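Local coordinates for protein alternansucrase (Leuconostoc mesenteroides, PDB 6HVG) that is a family 70 glycoside hydrolase, a large multidomain chain that joins a calcium-containing, TIM-barrel-based core to regions of choline-binding-type repeats, at residues H147-V152 with G178-K182; N452-M457 with A504-F508. All blocks are in the same frame, centred on the assembly; numbering follows the deposited sequence.

Contact 1. Residues H147-V152 with G178-K182; sequences HNGYFV and GYQVK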
loop_
_atom_site.group_PDB
_atom_site.type_symbol
_atom_site.label_atom_id
_atom_site.label_comp_id
_atom_site.label_asym_id
_atom_site.label_seq_id
_atom_site.Cartn_x
_atom_site.Cartn_y
_atom_site.Cartn_z
ATOM N N HIS A 147 28.680 -27.001 -14.586
ATOM C CA HIS A 147 29.520 -27.723 -15.544
ATOM C C HIS A 147 28.982 -29.135 -15.747
ATOM O O HIS A 147 28.857 -29.906 -14.788
ATOM C CB HIS A 147 31.006 -27.790 -15.107
ATOM C CG HIS A 147 31.603 -26.461 -14.755
ATOM N ND1 HIS A 147 32.516 -26.298 -13.733
ATOM C CD2 HIS A 147 31.393 -25.227 -15.269
ATOM C CE1 HIS A 147 32.844 -25.022 -13.639
ATOM N NE2 HIS A 147 32.173 -24.351 -14.557
ATOM N N ASN A 148 28.675 -29.472 -16.996
ATOM C CA ASN A 148 28.255 -30.825 -17.375
ATOM C C ASN A 148 27.058 -31.334 -16.585
ATOM O O ASN A 148 27.011 -32.503 -16.213
ATOM C CB ASN A 148 29.430 -31.799 -17.241
ATOM C CG ASN A 148 30.693 -31.260 -17.874
ATOM O OD1 ASN A 148 30.657 -30.276 -18.610
ATOM N ND2 ASN A 148 31.817 -31.898 -17.593
ATOM N N GLY A 149 26.095 -30.455 -16.336
ATOM C CA GLY A 149 24.915 -30.822 -15.586
ATOM C C GLY A 149 25.060 -30.729 -14.077
ATOM O O GLY A 149 24.175 -31.164 -13.334
ATOM N N TYR A 150 26.145 -30.127 -13.603
ATOM C CA TYR A 150 26.370 -30.034 -12.164
ATOM C C TYR A 150 26.706 -28.625 -11.723
ATOM O O TYR A 150 27.391 -27.894 -12.436
ATOM C CB TYR A 150 27.491 -30.972 -11.766
ATOM C CG TYR A 150 27.136 -32.418 -11.925
ATOM C CD1 TYR A 150 26.478 -33.108 -10.904
ATOM C CD2 TYR A 150 27.461 -33.105 -13.087
ATOM C CE1 TYR A 150 26.155 -34.445 -11.036
ATOM C CE2 TYR A 150 27.154 -34.453 -13.225
ATOM C CZ TYR A 150 26.494 -35.111 -12.198
ATOM O OH TYR A 150 26.176 -36.436 -12.318
ATOM N N PHE A 151 26.233 -28.265 -10.533
ATOM C CA PHE A 151 26.573 -26.981 -9.942
ATOM C C PHE A 151 27.884 -27.013 -9.174
ATOM O O PHE A 151 28.117 -27.878 -8.329
ATOM C CB PHE A 151 25.460 -26.482 -9.054
ATOM C CG PHE A 151 24.288 -25.955 -9.819
ATOM C CD1 PHE A 151 24.137 -24.590 -10.030
ATOM C CD2 PHE A 151 23.342 -26.825 -10.358
ATOM C CE1 PHE A 151 23.057 -24.099 -10.747
ATOM C CE2 PHE A 151 22.256 -26.339 -11.076
ATOM C CZ PHE A 151 22.114 -24.976 -11.268
ATOM N N VAL A 152 28.747 -26.069 -9.524
ATOM C CA VAL A 152 29.987 -25.789 -8.831
ATOM C C VAL A 152 29.806 -24.406 -8.191
ATOM O O VAL A 152 28.963 -23.613 -8.638
ATOM C CB VAL A 152 31.163 -25.800 -9.834
ATOM C CG1 VAL A 152 32.444 -25.283 -9.207
ATOM C CG2 VAL A 152 31.388 -27.210 -10.364
ATOM N N GLY A 178 34.199 -31.141 -7.025
ATOM C CA GLY A 178 33.655 -29.791 -6.816
ATOM C C GLY A 178 32.179 -29.686 -7.153
ATOM O O GLY A 178 31.578 -28.603 -7.073
ATOM N N TYR A 179 31.585 -30.812 -7.542
ATOM C CA TYR A 179 30.170 -30.841 -7.908
ATOM C C TYR A 179 29.296 -30.837 -6.670
ATOM O O TYR A 179 29.684 -31.345 -5.613
ATOM C CB TYR A 179 29.856 -32.077 -8.758
ATOM C CG TYR A 179 30.533 -32.109 -10.113
ATOM C CD1 TYR A 179 30.947 -30.936 -10.749
ATOM C CD2 TYR A 179 30.720 -33.312 -10.786
ATOM C CE1 TYR A 179 31.540 -30.967 -12.000
ATOM C CE2 TYR A 179 31.321 -33.353 -12.036
ATOM C CZ TYR A 179 31.725 -32.172 -12.634
ATOM O OH TYR A 179 32.321 -32.174 -13.872
ATOM N N GLN A 180 28.115 -30.261 -6.812
ATOM C CA GLN A 180 27.179 -30.178 -5.711
ATOM C C GLN A 180 26.257 -31.382 -5.713
ATOM O O GLN A 180 25.749 -31.793 -6.756
ATOM C CB GLN A 180 26.355 -28.906 -5.793
ATOM C CG GLN A 180 25.340 -28.757 -4.678
ATOM C CD GLN A 180 24.538 -27.471 -4.772
ATOM O OE1 GLN A 180 24.880 -26.567 -5.537
ATOM N NE2 GLN A 180 23.471 -27.371 -3.969
ATOM N N VAL A 181 26.046 -31.924 -4.516
ATOM C CA VAL A 181 25.264 -33.132 -4.299
ATOM C C VAL A 181 23.838 -32.784 -3.939
ATOM O O VAL A 181 23.611 -31.957 -3.091
ATOM C CB VAL A 181 25.865 -33.974 -3.164
ATOM C CG1 VAL A 181 25.070 -35.242 -2.950
ATOM C CG2 VAL A 181 27.314 -34.319 -3.477
ATOM N N LYS A 182 22.889 -33.442 -4.595
ATOM C CA LYS A 182 21.474 -33.237 -4.361
ATOM C C LYS A 182 20.747 -34.569 -4.269
ATOM O O LYS A 182 21.011 -35.505 -5.027
ATOM C CB LYS A 182 20.878 -32.416 -5.480
ATOM C CG LYS A 182 21.269 -30.970 -5.411
ATOM C CD LYS A 182 20.678 -30.167 -6.551
ATOM C CE LYS A 182 21.335 -28.795 -6.674
ATOM N NZ LYS A 182 20.719 -28.029 -7.788
#
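Tyr150 lays one face of its ring against the ring of Tyr179 in an offset stack, the planes only 9° from parallel and the centroids 4.7 Å apart. Tyr150 opens the second strand of a two-stranded β-hairpin: residues 147-150 make a type I' turn, closed by backbone bonds in both directions between His147 and Tyr150. Tyr179 lies in the loop that leads from strand 170-174 to strand 185-188, within a choline-binding repeat, so the contact packs the tip of hairpin 144-153 against a loop of the choline-binding repeat region.

The two tyrosine side chains run at about a right angle to each other although their ring planes are nearly parallel. As a result Tyr150 CB, as well as its ring, sits over the Tyr179 face, making a CH-pi contact 3.8 Å from the Tyr179 ring centroid. In Tyr179, CG lies beside the backbone N (chi1 -65°), which directs the ring over Tyr150 toward the turn at 147-148. Val152 meets the same ring from another direction: its CG2 comes to the edge, near the ring plane, 3.8 Å from Tyr179 CD1. At the far end of the ring, Asn148 ND2 lies 3.8 Å from Tyr179 OH, beyond hydrogen-bonding length.

One backbone bond crosses, from Gln180 N to Phe151 O (2.8 Å), and it is weak because it bends to 127° at the hydrogen. Beyond it, the extended Gln180 side chain brings OE1 to 3.6 Å from Phe151 CB, while its NE2 bonds weakly to Thr199 O. Lys182 also reaches back with an extended chain. Its NZ, hydrogen-bonded to Val198 O, approaches the Phe151 ring obliquely, 3.9 Å from Phe151 CD2.

Contact 2. Residues N452-M457 with A504-F508; sequences NYLNFM and AIDSF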
loop_
_atom_site.group_PDB
_atom_site.type_symbol
_atom_site.label_atom_id
_atom_site.label_comp_id
_atom_site.label_asym_id
_atom_site.label_seq_id
_atom_site.Cartn_x
_atom_site.Cartn_y
_atom_site.Cartn_z
ATOM N N ASN A 452 -18.454 -5.197 30.651
ATOM C CA ASN A 452 -17.027 -5.138 30.333
ATOM C C ASN A 452 -16.324 -4.039 31.130
ATOM O O ASN A 452 -15.234 -4.259 31.652
ATOM C CB ASN A 452 -16.799 -4.944 28.835
ATOM C CG ASN A 452 -17.121 -6.185 28.025
ATOM O OD1 ASN A 452 -17.196 -7.282 28.550
ATOM N ND2 ASN A 452 -17.288 -6.015 26.733
ATOM N N TYR A 453 -16.958 -2.877 31.233
ATOM C CA TYR A 453 -16.446 -1.790 32.051
ATOM C C TYR A 453 -16.239 -2.259 33.481
ATOM O O TYR A 453 -15.186 -2.035 34.046
ATOM C CB TYR A 453 -17.405 -0.601 32.035
ATOM C CG TYR A 453 -17.183 0.411 33.145
ATOM C CD1 TYR A 453 -16.265 1.442 33.007
ATOM C CD2 TYR A 453 -17.898 0.347 34.315
ATOM C CE1 TYR A 453 -16.071 2.377 34.014
ATOM C CE2 TYR A 453 -17.714 1.273 35.338
ATOM C CZ TYR A 453 -16.809 2.289 35.184
ATOM O OH TYR A 453 -16.649 3.181 36.214
ATOM N N LEU A 454 -17.246 -2.912 34.055
ATOM C CA LEU A 454 -17.185 -3.382 35.436
ATOM C C LEU A 454 -16.062 -4.371 35.647
ATOM O O LEU A 454 -15.293 -4.223 36.601
ATOM C CB LEU A 454 -18.500 -4.040 35.867
ATOM C CG LEU A 454 -19.684 -3.089 35.941
ATOM C CD1 LEU A 454 -20.950 -3.892 36.130
ATOM C CD2 LEU A 454 -19.551 -2.069 37.068
ATOM N N ASN A 455 -15.944 -5.347 34.750
ATOM C CA ASN A 455 -14.859 -6.320 34.834
ATOM C C ASN A 455 -13.468 -5.669 34.677
ATOM O O ASN A 455 -12.533 -6.034 35.376
ATOM C CB ASN A 455 -15.020 -7.407 33.782
ATOM C CG ASN A 455 -16.214 -8.275 34.028
ATOM O OD1 ASN A 455 -16.832 -8.220 35.084
ATOM N ND2 ASN A 455 -16.548 -9.093 33.061
ATOM N N PHE A 456 -13.333 -4.715 33.760
ATOM C CA PHE A 456 -12.061 -4.036 33.540
ATOM C C PHE A 456 -11.621 -3.200 34.760
ATOM O O PHE A 456 -10.479 -3.300 35.201
ATOM C CB PHE A 456 -12.156 -3.160 32.299
ATOM C CG PHE A 456 -10.886 -2.451 31.944
ATOM C CD1 PHE A 456 -9.929 -3.080 31.173
ATOM C CD2 PHE A 456 -10.682 -1.128 32.311
ATOM C CE1 PHE A 456 -8.770 -2.417 30.804
ATOM C CE2 PHE A 456 -9.519 -0.464 31.966
ATOM C CZ PHE A 456 -8.557 -1.123 31.228
ATOM N N MET A 457 -12.520 -2.381 35.296
ATOM C CA MET A 457 -12.203 -1.537 36.452
ATOM C C MET A 457 -11.929 -2.363 37.702
ATOM O O MET A 457 -11.034 -2.021 38.478
ATOM C CB MET A 457 -13.330 -0.559 36.751
ATOM C CG MET A 457 -13.568 0.463 35.654
ATOM S SD MET A 457 -12.380 1.811 35.599
ATOM C CE MET A 457 -11.580 1.447 34.061
ATOM N N ALA A 504 -7.090 5.023 32.693
ATOM C CA ALA A 504 -7.923 3.819 32.834
ATOM C C ALA A 504 -9.109 3.823 31.853
ATOM O O ALA A 504 -9.382 2.828 31.194
ATOM C CB ALA A 504 -8.416 3.694 34.260
ATOM N N ILE A 505 -9.784 4.958 31.734
ATOM C CA ILE A 505 -10.875 5.085 30.774
ATOM C C ILE A 505 -10.368 4.936 29.350
ATOM O O ILE A 505 -10.889 4.122 28.592
ATOM C CB ILE A 505 -11.657 6.412 30.960
ATOM C CG1 ILE A 505 -12.369 6.418 32.321
ATOM C CG2 ILE A 505 -12.672 6.623 29.849
ATOM C CD1 ILE A 505 -13.329 5.267 32.567
ATOM N N ASP A 506 -9.325 5.687 29.009
ATOM C CA ASP A 506 -8.735 5.652 27.664
ATOM C C ASP A 506 -8.394 4.225 27.244
ATOM O O ASP A 506 -8.718 3.811 26.125
ATOM C CB ASP A 506 -7.471 6.509 27.593
ATOM C CG ASP A 506 -7.764 7.999 27.480
ATOM O OD1 ASP A 506 -8.867 8.385 27.006
ATOM O OD2 ASP A 506 -6.857 8.787 27.839
ATOM N N SER A 507 -7.756 3.483 28.152
ATOM C CA SER A 507 -7.380 2.095 27.907
ATOM C C SER A 507 -8.574 1.179 27.723
ATOM O O SER A 507 -8.567 0.314 26.845
ATOM C CB SER A 507 -6.500 1.556 29.047
ATOM O OG SER A 507 -5.212 2.116 28.978
ATOM N N PHE A 508 -9.576 1.345 28.586
ATOM C CA PHE A 508 -10.766 0.530 28.513
ATOM C C PHE A 508 -11.505 0.754 27.201
ATOM O O PHE A 508 -11.995 -0.201 26.579
ATOM C CB PHE A 508 -11.709 0.806 29.669
ATOM C CG PHE A 508 -13.097 0.326 29.402
ATOM C CD1 PHE A 508 -13.360 -1.024 29.264
ATOM C CD2 PHE A 508 -14.117 1.234 29.221
ATOM C CE1 PHE A 508 -14.626 -1.460 28.987
ATOM C CE2 PHE A 508 -15.380 0.808 28.934
ATOM C CZ PHE A 508 -15.635 -0.543 28.825
#
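Phe508 meets two aromatic side chains of helix 447-462, and together Tyr453, Phe456 and Phe508 form a cluster between that helix and helix 499-511. With Tyr453 the arrangement is edge-to-face: the tyrosine edge points at the Phe508 face, centroids 5.9 Å apart and planes at 74°. Phe456 and Phe508 meet obliquely, and here the closer fit is a CH-pi contact, with Phe508 CB over the Phe456 face, 3.8 Å from the centroid of the Phe456 ring. Phe456 reaches this place because its CG is anti to the backbone N (chi1 -178°), which sends the ring out toward the other helix.

Aliphatic packing fills in beside the rings. Met457 bends at chi2 and chi3, bringing CE to 3.9 Å from Ala504 CB, and Ile505 CD1 lies 4.2 Å from Tyr453 CE1, at the tyrosine edge. Tyr453 also touches Ile484 and Ile488 of helix 474-495, so three helices meet here, within the family 70 region.

The axes of the two short segments approach to 10.9 Å. No hydrogen bond joins them, though Asn452 ND2 bonds Gln512 OE1 just beyond; between these residues the pairing rests on the shape and contact of apolar groups.

Overall arrangement
Contact 2 is buried packing between two helices of the family 70 region, whereas contact 1 lies nearer the surface, in the repeat-bearing part of the chain. They share no helix or strand: their centres are 65 Å apart, their nearest atoms about 52 Å, and contact 1 closes along the chain before contact 2 opens. Both rely on aromatic rings, but differently. The hairpin and loop of 147-152 and 178-182 use a nearly parallel tyrosine stack, with one weak backbone bond, and polar side-chain ends nearby that are bonded outside the contact. Segments 452-457 and 504-508 combine inclined rings with methionine, isoleucine and alanine, with no hydrogen bond between them.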